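Local atomic coordinates of mandalate racemase/muconate lactonizing enzyme (PDB entry 4E4U), a protein that is probably an enolase-superfamily enzyme of the mandelate racemase/muconate lactonizing group, whose exact substrate and reaction are not established. Residues Leu281-Val286 and Ala318-Leu323; Pro229-Glu234 and Pro254-Glu259; Val26-Asp31 and Ser95-Ala100. All coordinates share one frame; numbering follows the deposited sequence. Where two conformers were deposited one is given.

Contact 1 of 3, residues Leu281-Val286 and Ala318-Leu323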
loop_
_atom_site.group_PDB
_atom_site.type_symbol
_atom_site.label_atom_id
_atom_site.label_comp_id
_atom_site.label_asym_id
_atom_site.label_seq_id
_atom_site.Cartn_x
_atom_site.Cartn_y
_atom_site.Cartn_z
ATOM N N LEU A 281 -10.712 10.854 -24.391
ATOM C CA LEU A 281 -11.091 12.242 -24.202
ATOM C C LEU A 281 -11.867 12.756 -25.417
ATOM O O LEU A 281 -11.597 12.364 -26.562
ATOM C CB LEU A 281 -9.834 13.087 -23.956
ATOM C CG LEU A 281 -8.803 13.160 -25.092
ATOM C CD1 LEU A 281 -9.084 14.293 -26.077
ATOM C CD2 LEU A 281 -7.399 13.303 -24.530
ATOM N N ASN A 282 -12.828 13.636 -25.164
ATOM C CA ASN A 282 -13.454 14.407 -26.225
ATOM C C ASN A 282 -12.955 15.837 -26.065
ATOM O O ASN A 282 -13.149 16.452 -25.001
ATOM C CB ASN A 282 -14.977 14.324 -26.143
ATOM C CG ASN A 282 -15.657 14.999 -27.318
ATOM O OD1 ASN A 282 -15.370 16.158 -27.635
ATOM N ND2 ASN A 282 -16.569 14.284 -27.965
ATOM N N VAL A 283 -12.303 16.355 -27.101
ATOM C CA VAL A 283 -11.671 17.678 -27.020
ATOM C C VAL A 283 -12.675 18.792 -26.775
ATOM O O VAL A 283 -12.305 19.867 -26.306
ATOM C CB VAL A 283 -10.818 18.021 -28.271
ATOM C CG1 VAL A 283 -9.667 17.046 -28.414
ATOM C CG2 VAL A 283 -11.675 18.032 -29.538
ATOM N N ALA A 284 -13.941 18.532 -27.101
ATOM C CA ALA A 284 -15.020 19.500 -26.889
ATOM C C ALA A 284 -15.663 19.399 -25.497
ATOM O O ALA A 284 -16.601 20.131 -25.189
ATOM C CB ALA A 284 -16.071 19.367 -27.986
ATOM N N ARG A 285 -15.147 18.500 -24.661
ATOM C CA ARG A 285 -15.601 18.357 -23.273
ATOM C C ARG A 285 -14.501 18.580 -22.234
ATOM O O ARG A 285 -14.779 19.073 -21.138
ATOM C CB ARG A 285 -16.225 16.969 -23.046
ATOM C CG ARG A 285 -16.333 16.552 -21.577
ATOM C CD ARG A 285 -17.248 15.366 -21.410
ATOM N NE ARG A 285 -18.642 15.791 -21.365
ATOM C CZ ARG A 285 -19.692 15.012 -21.609
ATOM N NH1 ARG A 285 -19.533 13.743 -21.977
ATOM N NH2 ARG A 285 -20.912 15.517 -21.489
ATOM N N VAL A 286 -13.263 18.201 -22.547
ATOM C CA VAL A 286 -12.242 18.134 -21.495
ATOM C C VAL A 286 -11.659 19.467 -21.046
ATOM O O VAL A 286 -10.980 19.520 -20.020
ATOM C CB VAL A 286 -11.067 17.169 -21.847
ATOM C CG1 VAL A 286 -11.575 15.752 -22.018
ATOM C CG2 VAL A 286 -10.300 17.652 -23.074
ATOM N N ALA A 318 -12.538 18.162 -36.242
ATOM C CA ALA A 318 -11.355 18.865 -36.731
ATOM C C ALA A 318 -10.370 19.160 -35.602
ATOM O O ALA A 318 -9.166 18.955 -35.756
ATOM C CB ALA A 318 -11.742 20.138 -37.462
ATOM N N ALA A 319 -10.881 19.619 -34.461
ATOM C CA ALA A 319 -10.019 19.888 -33.315
ATOM C C ALA A 319 -9.348 18.602 -32.826
ATOM O O ALA A 319 -8.160 18.601 -32.484
ATOM C CB ALA A 319 -10.811 20.553 -32.194
ATOM N N SER A 320 -10.115 17.521 -32.802
ATOM C CA SER A 320 -9.601 16.230 -32.376
ATOM C C SER A 320 -8.458 15.770 -33.280
ATOM O O SER A 320 -7.446 15.238 -32.808
ATOM C CB SER A 320 -10.736 15.213 -32.381
ATOM O OG SER A 320 -10.420 14.110 -31.569
ATOM N N ILE A 321 -8.625 15.996 -34.578
ATOM C CA ILE A 321 -7.619 15.661 -35.569
ATOM C C ILE A 321 -6.351 16.485 -35.346
ATOM O O ILE A 321 -5.245 15.968 -35.475
ATOM C CB ILE A 321 -8.194 15.873 -36.985
ATOM C CG1 ILE A 321 -9.218 14.774 -37.279
ATOM C CG2 ILE A 321 -7.087 15.923 -38.035
ATOM C CD1 ILE A 321 -10.232 15.130 -38.357
ATOM N N GLN A 322 -6.509 17.761 -34.996
ATOM C CA GLN A 322 -5.346 18.596 -34.693
ATOM C C GLN A 322 -4.535 18.017 -33.531
ATOM O O GLN A 322 -3.310 17.920 -33.608
ATOM C CB GLN A 322 -5.772 20.032 -34.376
ATOM C CG GLN A 322 -6.393 20.760 -35.555
ATOM C CD GLN A 322 -5.394 21.082 -36.645
ATOM O OE1 GLN A 322 -4.315 21.602 -36.376
ATOM N NE2 GLN A 322 -5.752 20.785 -37.887
ATOM N N LEU A 323 -5.216 17.623 -32.459
ATOM C CA LEU A 323 -4.527 17.009 -31.332
ATOM C C LEU A 323 -3.841 15.710 -31.759
ATOM O O LEU A 323 -2.658 15.505 -31.485
ATOM C CB LEU A 323 -5.510 16.714 -30.199
ATOM C CG LEU A 323 -4.907 15.947 -29.015
ATOM C CD1 LEU A 323 -3.931 16.835 -28.247
ATOM C CD2 LEU A 323 -5.991 15.405 -28.095
HETATM O O HOH W 1 -12.487 14.564 -29.468
#
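In the C-terminal barrel domain of this enolase-type fold, the loop that follows barrel strand 278-279 lays Leu281 and Val283 against Ala319, Ser320 and Leu323 of helix 314-325. Val283 does most of the touching. With chi1 at -63°, its CG2 is turned onto the helix, 3.7 Å from Ser320 N and 3.8 Å from Ala319 CB, so one methyl presses on a turn of the helix. Its other methyl, CG1, is 4.0 Å from Leu323 CD2, where the two side chains pass each other antiparallel. Leu281 comes to the same leucine differently: the pair meets tip to tip, Leu281 CD1 to Leu323 CD2, at 3.9 Å. Ala292 of helix 289-301 packs on Leu323 as well, and Met99 of the N-terminal domain on Ala319. The loop is shaped by an Asx turn, Ala284 N to Asn282 OD1 at 2.8 Å, in the carbonyl plane, while Asn282 ND2 reaches His309 and Asn312. No direct hydrogen bond joins the segments. A water bridges them instead, 3.0 Å from each of Val283 N and Ser320 OG, accepting from the first and donating to the second; Ser320 OG also bonds Gln333. The water thus satisfies the buried Val283 N, and the rest of the joint between loop and helix is apolar packing.

Contact 2 of 3, residues Pro229-Glu234 and Pro254-Glu259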
loop_
_atom_site.group_PDB
_atom_site.type_symbol
_atom_site.label_atom_id
_atom_site.label_comp_id
_atom_site.label_asym_id
_atom_site.label_seq_id
_atom_site.Cartn_x
_atom_site.Cartn_y
_atom_site.Cartn_z
ATOM N N PRO A 229 -10.543 -8.514 -28.143
ATOM C CA PRO A 229 -10.874 -7.136 -28.522
ATOM C C PRO A 229 -9.740 -6.179 -28.168
ATOM O O PRO A 229 -9.024 -6.374 -27.166
ATOM C CB PRO A 229 -12.109 -6.801 -27.672
ATOM C CG PRO A 229 -12.498 -8.046 -26.969
ATOM C CD PRO A 229 -11.356 -9.002 -27.016
ATOM N N LEU A 230 -9.599 -5.136 -28.975
ATOM C CA LEU A 230 -8.622 -4.091 -28.697
ATOM C C LEU A 230 -8.982 -3.318 -27.423
ATOM O O LEU A 230 -8.103 -2.892 -26.683
ATOM C CB LEU A 230 -8.485 -3.161 -29.906
ATOM C CG LEU A 230 -7.733 -1.831 -29.748
ATOM C CD1 LEU A 230 -6.343 -1.998 -29.163
ATOM C CD2 LEU A 230 -7.643 -1.112 -31.084
ATOM N N TRP A 231 -10.270 -3.130 -27.162
ATOM C CA TRP A 231 -10.657 -2.561 -25.879
ATOM C C TRP A 231 -12.057 -2.918 -25.434
ATOM O O TRP A 231 -12.890 -3.365 -26.229
ATOM C CB TRP A 231 -10.459 -1.041 -25.842
ATOM C CG TRP A 231 -11.410 -0.175 -26.636
ATOM C CD1 TRP A 231 -12.774 -0.101 -26.519
ATOM C CD2 TRP A 231 -11.042 0.829 -27.582
ATOM N NE1 TRP A 231 -13.276 0.860 -27.375
ATOM C CE2 TRP A 231 -12.222 1.458 -28.033
ATOM C CE3 TRP A 231 -9.814 1.264 -28.104
ATOM C CZ2 TRP A 231 -12.219 2.479 -28.981
ATOM C CZ3 TRP A 231 -9.809 2.279 -29.043
ATOM C CH2 TRP A 231 -11.004 2.875 -29.472
ATOM N N PHE A 232 -12.272 -2.705 -24.142
ATOM C CA PHE A 232 -13.554 -2.844 -23.464
ATOM C C PHE A 232 -13.826 -1.432 -22.942
ATOM O O PHE A 232 -13.121 -0.947 -22.044
ATOM C CB PHE A 232 -13.373 -3.861 -22.341
ATOM C CG PHE A 232 -14.618 -4.190 -21.540
ATOM C CD1 PHE A 232 -15.889 -3.758 -21.904
ATOM C CD2 PHE A 232 -14.488 -4.948 -20.381
ATOM C CE1 PHE A 232 -17.002 -4.106 -21.126
ATOM C CE2 PHE A 232 -15.589 -5.285 -19.617
ATOM C CZ PHE A 232 -16.843 -4.864 -19.988
ATOM N N GLU A 233 -14.799 -0.757 -23.553
ATOM C CA GLU A 233 -15.052 0.667 -23.327
ATOM C C GLU A 233 -15.995 0.893 -22.150
ATOM O O GLU A 233 -16.970 0.162 -22.000
ATOM C CB GLU A 233 -15.696 1.248 -24.588
ATOM C CG GLU A 233 -15.964 2.741 -24.570
ATOM C CD GLU A 233 -16.060 3.331 -25.970
ATOM O OE1 GLU A 233 -15.427 2.787 -26.900
ATOM O OE2 GLU A 233 -16.748 4.356 -26.141
ATOM N N GLU A 234 -15.717 1.910 -21.331
ATOM C CA GLU A 234 -16.625 2.314 -20.247
ATOM C C GLU A 234 -17.340 1.133 -19.588
ATOM O O GLU A 234 -18.569 1.026 -19.653
ATOM C CB GLU A 234 -17.679 3.298 -20.769
ATOM C CG GLU A 234 -17.154 4.664 -21.166
ATOM C CD GLU A 234 -18.215 5.726 -20.981
ATOM O OE1 GLU A 234 -19.299 5.592 -21.585
ATOM O OE2 GLU A 234 -17.998 6.669 -20.197
ATOM N N PRO A 254 -7.642 -4.536 -22.856
ATOM C CA PRO A 254 -7.410 -3.141 -22.455
ATOM C C PRO A 254 -8.710 -2.421 -22.114
ATOM O O PRO A 254 -9.692 -2.573 -22.841
ATOM C CB PRO A 254 -6.784 -2.523 -23.710
ATOM C CG PRO A 254 -6.104 -3.667 -24.376
ATOM C CD PRO A 254 -7.059 -4.829 -24.178
ATOM N N ILE A 255 -8.719 -1.659 -21.024
ATOM C CA ILE A 255 -9.867 -0.821 -20.698
ATOM C C ILE A 255 -9.686 0.562 -21.304
ATOM O O ILE A 255 -8.637 1.197 -21.140
ATOM C CB ILE A 255 -10.091 -0.695 -19.176
ATOM C CG1 ILE A 255 -10.246 -2.086 -18.540
ATOM C CG2 ILE A 255 -11.299 0.194 -18.883
ATOM C CD1 ILE A 255 -11.270 -2.994 -19.211
ATOM N N ALA A 256 -10.704 1.005 -22.038
ATOM C CA ALA A 256 -10.736 2.348 -22.610
ATOM C C ALA A 256 -11.860 3.122 -21.955
ATOM O O ALA A 256 -12.959 2.600 -21.775
ATOM C CB ALA A 256 -10.958 2.286 -24.123
ATOM N N THR A 257 -11.601 4.373 -21.611
ATOM C CA THR A 257 -12.663 5.212 -21.091
ATOM C C THR A 257 -12.298 6.677 -21.214
ATOM O O THR A 257 -11.153 7.016 -21.510
ATOM C CB THR A 257 -12.993 4.858 -19.625
ATOM O OG1 THR A 257 -14.313 5.311 -19.326
ATOM C CG2 THR A 257 -11.970 5.467 -18.660
ATOM N N GLY A 258 -13.262 7.554 -20.965
ATOM C CA GLY A 258 -12.943 8.961 -20.837
ATOM C C GLY A 258 -13.890 9.943 -21.473
ATOM O O GLY A 258 -13.759 11.147 -21.238
ATOM N N GLU A 259 -14.843 9.470 -22.273
ATOM C CA GLU A 259 -15.704 10.417 -22.984
ATOM C C GLU A 259 -16.602 11.219 -22.051
ATOM O O GLU A 259 -17.122 12.262 -22.442
ATOM C CB GLU A 259 -16.557 9.720 -24.032
ATOM C CG GLU A 259 -17.737 8.969 -23.473
ATOM C CD GLU A 259 -18.331 8.040 -24.500
ATOM O OE1 GLU A 259 -19.458 8.301 -24.969
ATOM O OE2 GLU A 259 -17.650 7.050 -24.849
HETATM O O HOH W 2 -15.871 8.191 -19.521
#
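Glu233 OE1 is gripped by three donors: Trp231 NE1, two residues earlier, at 2.9 Å, Lys164 through a salt bridge, and Gln280. The indole N-H meets the anti lone pair of OE1, though OE1 is tilted 30° out of the ring plane. The setting is a beta-alpha-beta unit of the barrel, in which strand 231-233, helix 241-249 and strand 255-257 bring two neighbouring parallel strands together. Three backbone bonds stitch them in parallel register: Phe232 N to Pro254 O, Ala256 N to Phe232 O and Glu234 N to Ala256 O. Phe232 and Ile255 share the face packed by helix 241-249 and run alongside one another in the same direction, with Phe232 CB 3.9 Å from Ile255 CD1. At the C-terminal strand ends three carboxylates converge. Glu233 OE2 and Glu259 OE2, both acceptors, stand 3.1 Å apart with their planes turned by 60°. The carboxylates of Glu234 and Glu259 are stacked almost parallel, 3° apart, and Arg260 pairs with Glu234. Phe82 of a neighbouring subunit packs on Glu234 and Glu259. Relatives hold magnesium with acidic groups at such strand ends, so the cluster is consistent with a metal site, although no metal is present. On the face shared by Glu233 and Ala256, Ala256 CB sits over one face of the Trp231 indole, 3.5 Å from CG, in a CH-pi contact.

Contact 3 of 3, residues Val26-Asp31 and Ser95-Ala100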
loop_
_atom_site.group_PDB
_atom_site.type_symbol
_atom_site.label_atom_id
_atom_site.label_comp_id
_atom_site.label_asym_id
_atom_site.label_seq_id
_atom_site.Cartn_x
_atom_site.Cartn_y
_atom_site.Cartn_z
ATOM N N VAL A 26 -19.743 27.503 -31.771
ATOM C CA VAL A 26 -19.513 28.902 -31.436
ATOM C C VAL A 26 -18.567 29.524 -32.457
ATOM O O VAL A 26 -17.618 28.875 -32.919
ATOM C CB VAL A 26 -18.944 29.061 -30.006
ATOM C CG1 VAL A 26 -20.005 28.695 -28.973
ATOM C CG2 VAL A 26 -17.682 28.216 -29.820
ATOM N N LYS A 27 -18.850 30.767 -32.835
ATOM C CA LYS A 27 -17.982 31.520 -33.735
ATOM C C LYS A 27 -17.500 32.782 -33.036
ATOM O O LYS A 27 -18.304 33.570 -32.538
ATOM C CB LYS A 27 -18.706 31.858 -35.043
ATOM C CG LYS A 27 -18.925 30.652 -35.945
ATOM C CD LYS A 27 -19.654 31.020 -37.242
ATOM C CE LYS A 27 -18.828 31.947 -38.128
ATOM N NZ LYS A 27 -19.533 32.316 -39.381
ATOM N N LEU A 28 -16.181 32.952 -32.976
ATOM C CA LEU A 28 -15.577 34.127 -32.360
ATOM C C LEU A 28 -14.985 35.025 -33.421
ATOM O O LEU A 28 -14.467 34.546 -34.433
ATOM C CB LEU A 28 -14.454 33.712 -31.412
ATOM C CG LEU A 28 -14.817 32.731 -30.305
ATOM C CD1 LEU A 28 -13.596 32.456 -29.440
ATOM C CD2 LEU A 28 -15.962 33.292 -29.475
ATOM N N LYS A 29 -15.045 36.332 -33.198
ATOM C CA LYS A 29 -14.361 37.262 -34.083
ATOM C C LYS A 29 -13.461 38.177 -33.266
ATOM O O LYS A 29 -13.800 38.560 -32.139
ATOM C CB LYS A 29 -15.355 38.076 -34.918
ATOM C CG LYS A 29 -14.755 38.635 -36.206
ATOM C CD LYS A 29 -15.822 39.192 -37.138
ATOM C CE LYS A 29 -15.289 39.331 -38.562
ATOM N NZ LYS A 29 -15.488 40.702 -39.107
ATOM N N THR A 30 -12.301 38.501 -33.829
ATOM C CA THR A 30 -11.367 39.413 -33.187
ATOM C C THR A 30 -11.580 40.845 -33.662
ATOM O O THR A 30 -12.295 41.089 -34.645
ATOM C CB THR A 30 -9.916 39.043 -33.492
ATOM O OG1 THR A 30 -9.661 39.239 -34.889
ATOM C CG2 THR A 30 -9.630 37.594 -33.106
ATOM N N ASP A 31 -10.936 41.785 -32.975
ATOM C CA ASP A 31 -11.021 43.194 -33.322
ATOM C C ASP A 31 -10.413 43.501 -34.688
ATOM O O ASP A 31 -10.773 44.494 -35.312
ATOM C CB ASP A 31 -10.392 44.069 -32.226
ATOM C CG ASP A 31 -8.958 43.670 -31.878
ATOM O OD1 ASP A 31 -8.502 42.551 -32.222
ATOM O OD2 ASP A 31 -8.288 44.491 -31.215
ATOM N N SER A 95 -14.325 24.463 -23.636
ATOM C CA SER A 95 -13.649 23.692 -24.679
ATOM C C SER A 95 -13.924 24.303 -26.050
ATOM O O SER A 95 -13.020 24.444 -26.876
ATOM C CB SER A 95 -14.131 22.245 -24.693
ATOM O OG SER A 95 -13.839 21.578 -23.487
ATOM N N GLY A 96 -15.183 24.657 -26.295
ATOM C CA GLY A 96 -15.569 25.237 -27.568
ATOM C C GLY A 96 -14.943 26.601 -27.762
ATOM O O GLY A 96 -14.432 26.913 -28.836
ATOM N N LEU A 97 -14.993 27.429 -26.721
ATOM C CA LEU A 97 -14.406 28.762 -26.805
ATOM C C LEU A 97 -12.897 28.684 -27.012
ATOM O O LEU A 97 -12.333 29.426 -27.819
ATOM C CB LEU A 97 -14.724 29.570 -25.550
ATOM C CG LEU A 97 -16.197 29.861 -25.246
ATOM C CD1 LEU A 97 -16.327 30.572 -23.906
ATOM C CD2 LEU A 97 -16.831 30.680 -26.359
ATOM N N GLU A 98 -12.247 27.773 -26.294
ATOM C CA GLU A 98 -10.798 27.654 -26.355
ATOM C C GLU A 98 -10.333 27.149 -27.724
ATOM O O GLU A 98 -9.347 27.645 -28.277
ATOM C CB GLU A 98 -10.299 26.748 -25.225
ATOM C CG GLU A 98 -8.788 26.739 -25.030
ATOM C CD GLU A 98 -8.126 25.551 -25.691
ATOM O OE1 GLU A 98 -8.741 24.987 -26.622
ATOM O OE2 GLU A 98 -6.996 25.179 -25.292
ATOM N N MET A 99 -11.034 26.171 -28.291
ATOM C CA MET A 99 -10.585 25.652 -29.580
ATOM C C MET A 99 -10.808 26.690 -30.683
ATOM O O MET A 99 -10.036 26.754 -31.640
ATOM C CB MET A 99 -11.217 24.293 -29.922
ATOM C CG MET A 99 -12.678 24.359 -30.338
ATOM S SD MET A 99 -13.363 22.747 -30.796
ATOM C CE MET A 99 -13.420 21.917 -29.207
ATOM N N ALA A 100 -11.842 27.523 -30.533
ATOM C CA ALA A 100 -12.058 28.646 -31.448
ATOM C C ALA A 100 -10.910 29.647 -31.324
ATOM O O ALA A 100 -10.463 30.211 -32.318
ATOM C CB ALA A 100 -13.394 29.317 -31.187
#
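Val26 opens the contact by setting CG2 on the backbone of helix 88-109, 3.6 Å from Gly96 O. Because Gly96 has no side chain on the side facing the strand, Val26 can lie directly on the helix backbone, with the two CA atoms 6.6 Å apart. The same methyl grazes Leu97 CD2 at 4.3 Å. Two residues on, Leu28 faces the helix again and wedges between two of its residues. Its CG is anti to the carbonyl carbon (chi1 -56°) and the chain then extends, which carries CD1 to 3.6 Å from Ala100 CB and 3.7 Å from Leu97 O. The other branch, CD2, is 4.2 Å from Leu97 CD2, the two leucine side chains crossing at about a right angle. Leu62 packs on both leucines, while Ile104, one turn beyond Ala100, adds to the cover of Leu28. The strand and helix axes lie 8.4 Å apart at closest and cross at -43°. No hydrogen bond spans the interface, which is van der Waals packing of methyls on side chains and on the helix carbonyls. Such packing of a long helix on the three-stranded antiparallel sheet belongs to the alpha+beta N-terminal capping domain of the enolase superfamily.

In the fold
From the N terminus, contact 3 closes first, bringing strand 22-30 and helix 88-109 together inside the N-terminal domain. Contact 2 then closes a short loop between adjacent barrel strands, and contact 1 follows with residues 281-286 and 318-323. The three loops run in series; none nests in or crosses another. Spatially, contact 1 lies between the others. Its loop touches helix 88-109 of contact 3, where Ser95 CB packs 3.3 Å from Ala284 O, and it reaches contact 2 through a probable hydrogen bond of 2.9 Å from Arg285 NH1 to Glu259 O. Contacts 2 and 3, with centres about 31 Å apart, do not touch. Contact 1 therefore connects the capping domain to the barrel's strand ends.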